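Local coordinates for protein GNA33 (Neisseria gonorrhoeae FA 1090, PDB 2G5D) that probably cleaves the beta-1,4 linkage between MurNAc and GlcNAc in peptidoglycan as a lytic transglycosylase, leaving a 1,6-anhydro bond in the MurNAc residue, at residues N74-C82 against Q410-P418. Numbering follows the deposited sequence.
Sequences NRQGWQDVC and QLLPNGMKP
M416 N donates a 2.8 Å hydrogen bond to P413 O, closing a type II turn that brings both residues to bear on one face of the W78 indole across the contact. G415, with its positive phi, fits the third position of this turn. P413 supplies a rigid, compact pyrrolidine ring: its CD lies 3.7 Å from the centroid of the six-membered ring of W78, 17° off the normal, a CH-pi contact favoured by the polarised C-H bonds beside the imide nitrogen. M416 covers the neighbouring five-membered ring. Its CG runs anti to the backbone N (chi1 177°), and a bend at chi3 lays the methyl CE over the face, 3.4 Å from W78 NE1. The sulfur stands obliquely, with SD 4.4 Å from the five-ring centroid, in a Met-aromatic contact that a flexible thioether readily adopts.

The indole joins the loop leading into helix 79-86 to the end of strand 403-413, consistent with a strand of the 3D domain, whose family belongs to the double-psi beta-barrel clan; F65 of helix 58-72 and F103 of strand 103-110 also touch it. L412 CD2 meets the benzo end obliquely, 3.8 Å from W78 CZ2. Three residues on, in the first helical turn, beta-branched V81 carries two methyls close to the backbone and sets both against P413, CG2 lying 3.7 Å from P413 CG.

A second type II turn, R75 to W78, presents the tryptophan. The third residue of that turn, G77, suits a phi of 96°, where a side chain would press on Q76 O and obstruct M416 CE, while G77 N donates to Q79 OE1 at 2.8 Å, from above the carbonyl plane. The same carboxamide donates through NE2 to Q76 OE1, so both its ends brace the turn.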
# COMPACT_ATOMS: atom_id res chain seq x y z
N ASN A 74 8.64 -3.45 18.76
CA ASN A 74 9.90 -2.77 19.02
C ASN A 74 9.77 -1.26 19.21
O ASN A 74 10.74 -0.59 19.57
CB ASN A 74 10.90 -3.07 17.91
CG ASN A 74 11.30 -4.54 17.86
OD1 ASN A 74 11.56 -5.16 18.89
ND2 ASN A 74 11.38 -5.09 16.65
N ARG A 75 8.57 -0.74 18.97
CA ARG A 75 8.30 0.68 19.12
C ARG A 75 7.88 1.00 20.53
O ARG A 75 7.01 0.34 21.09
CB ARG A 75 7.23 1.14 18.14
CG ARG A 75 7.80 1.69 16.84
CD ARG A 75 6.84 2.69 16.20
NE ARG A 75 6.23 2.15 14.99
CZ ARG A 75 5.00 2.43 14.56
NH1 ARG A 75 4.18 3.24 15.24
NH2 ARG A 75 4.58 1.86 13.44
N GLN A 76 8.49 2.03 21.10
CA GLN A 76 8.21 2.45 22.47
C GLN A 76 6.72 2.59 22.77
O GLN A 76 5.98 3.30 22.07
CB GLN A 76 8.98 3.73 22.82
CG GLN A 76 8.95 4.16 24.31
CD GLN A 76 9.14 3.01 25.31
OE1 GLN A 76 10.07 2.20 25.20
NE2 GLN A 76 8.27 2.97 26.32
N GLY A 77 6.27 1.89 23.81
CA GLY A 77 4.89 1.97 24.26
C GLY A 77 3.98 0.88 23.72
O GLY A 77 2.81 0.79 24.13
N TRP A 78 4.51 0.03 22.83
CA TRP A 78 3.74 -1.05 22.20
C TRP A 78 4.20 -2.44 22.63
O TRP A 78 3.60 -3.43 22.25
CB TRP A 78 3.78 -0.94 20.65
CG TRP A 78 2.99 0.22 20.05
CD1 TRP A 78 3.49 1.47 19.75
CD2 TRP A 78 1.61 0.23 19.63
NE1 TRP A 78 2.51 2.24 19.19
CE2 TRP A 78 1.34 1.52 19.11
CE3 TRP A 78 0.57 -0.73 19.66
CZ2 TRP A 78 0.09 1.89 18.63
CZ3 TRP A 78 -0.68 -0.37 19.16
CH2 TRP A 78 -0.91 0.94 18.66
N GLN A 79 5.26 -2.52 23.44
CA GLN A 79 5.87 -3.79 23.83
C GLN A 79 4.92 -4.72 24.57
O GLN A 79 4.82 -5.90 24.25
CB GLN A 79 7.12 -3.56 24.72
CG GLN A 79 8.20 -2.66 24.13
CD GLN A 79 8.12 -1.21 24.61
OE1 GLN A 79 7.04 -0.66 24.81
NE2 GLN A 79 9.28 -0.59 24.79
N ASP A 80 4.26 -4.18 25.60
CA ASP A 80 3.29 -4.91 26.42
C ASP A 80 2.05 -5.41 25.66
O ASP A 80 1.68 -6.59 25.80
CB ASP A 80 2.89 -4.07 27.64
CG ASP A 80 3.87 -4.19 28.78
OD1 ASP A 80 3.70 -3.44 29.77
OD2 ASP A 80 4.80 -5.04 28.71
N VAL A 81 1.40 -4.55 24.88
CA VAL A 81 0.27 -5.01 24.04
C VAL A 81 0.69 -6.08 23.02
O VAL A 81 -0.01 -7.08 22.83
CB VAL A 81 -0.56 -3.85 23.37
CG1 VAL A 81 -1.33 -3.03 24.44
CG2 VAL A 81 0.32 -2.94 22.45
N CYS A 82 1.85 -5.90 22.39
CA CYS A 82 2.35 -6.92 21.45
C CYS A 82 2.69 -8.26 22.11
O CYS A 82 2.36 -9.32 21.57
CB CYS A 82 3.50 -6.37 20.61
SG CYS A 82 2.90 -5.32 19.27
N GLN A 410 -9.55 5.32 16.35
CA GLN A 410 -8.21 4.77 16.52
C GLN A 410 -8.07 4.19 17.94
O GLN A 410 -8.38 4.89 18.91
CB GLN A 410 -7.20 5.92 16.30
CG GLN A 410 -5.75 5.51 16.43
CD GLN A 410 -4.77 6.61 16.06
OE1 GLN A 410 -3.66 6.32 15.65
NE2 GLN A 410 -5.17 7.88 16.22
N LEU A 411 -7.63 2.92 18.06
CA LEU A 411 -7.38 2.25 19.37
C LEU A 411 -5.89 2.27 19.69
O LEU A 411 -5.07 1.92 18.86
CB LEU A 411 -7.96 0.80 19.41
CG LEU A 411 -9.50 0.66 19.59
CD1 LEU A 411 -10.23 1.30 18.43
CD2 LEU A 411 -9.95 -0.81 19.73
N LEU A 412 -5.55 2.75 20.88
CA LEU A 412 -4.16 2.88 21.29
C LEU A 412 -4.03 2.28 22.67
O LEU A 412 -4.99 2.36 23.47
CB LEU A 412 -3.74 4.38 21.33
CG LEU A 412 -3.71 5.10 19.98
CD1 LEU A 412 -3.59 6.62 20.18
CD2 LEU A 412 -2.58 4.55 19.08
N PRO A 413 -2.86 1.69 22.97
CA PRO A 413 -2.63 1.16 24.33
C PRO A 413 -3.02 2.19 25.40
O PRO A 413 -2.62 3.36 25.29
CB PRO A 413 -1.12 0.90 24.34
CG PRO A 413 -0.80 0.61 22.89
CD PRO A 413 -1.68 1.52 22.10
N ASN A 414 -3.82 1.77 26.39
CA ASN A 414 -4.27 2.67 27.46
C ASN A 414 -3.14 3.57 27.95
O ASN A 414 -2.08 3.06 28.33
CB ASN A 414 -4.75 1.89 28.67
CG ASN A 414 -5.90 0.97 28.37
OD1 ASN A 414 -6.71 1.23 27.49
ND2 ASN A 414 -6.00 -0.11 29.13
N GLY A 415 -3.36 4.88 27.94
CA GLY A 415 -2.33 5.83 28.35
C GLY A 415 -1.64 6.53 27.20
O GLY A 415 -1.21 7.66 27.33
N MET A 416 -1.54 5.85 26.06
CA MET A 416 -0.92 6.45 24.88
C MET A 416 -1.93 7.34 24.14
O MET A 416 -3.03 6.91 23.79
CB MET A 416 -0.35 5.37 23.96
CG MET A 416 0.26 5.90 22.67
SD MET A 416 0.52 4.63 21.41
CE MET A 416 1.79 3.63 22.19
N LYS A 417 -1.54 8.59 23.92
CA LYS A 417 -2.41 9.53 23.25
C LYS A 417 -2.15 9.52 21.76
O LYS A 417 -1.05 9.20 21.32
CB LYS A 417 -2.27 10.94 23.86
CG LYS A 417 -2.95 11.05 25.24
CD LYS A 417 -3.29 12.46 25.62
CE LYS A 417 -2.34 12.99 26.67
NZ LYS A 417 -2.62 12.32 27.96
N PRO A 418 -3.18 9.84 20.96
CA PRO A 418 -2.94 10.06 19.55
C PRO A 418 -2.14 11.36 19.38
O PRO A 418 -2.06 12.19 20.30
CB PRO A 418 -4.34 10.17 18.98
CG PRO A 418 -5.16 10.65 20.10
CD PRO A 418 -4.59 10.07 21.32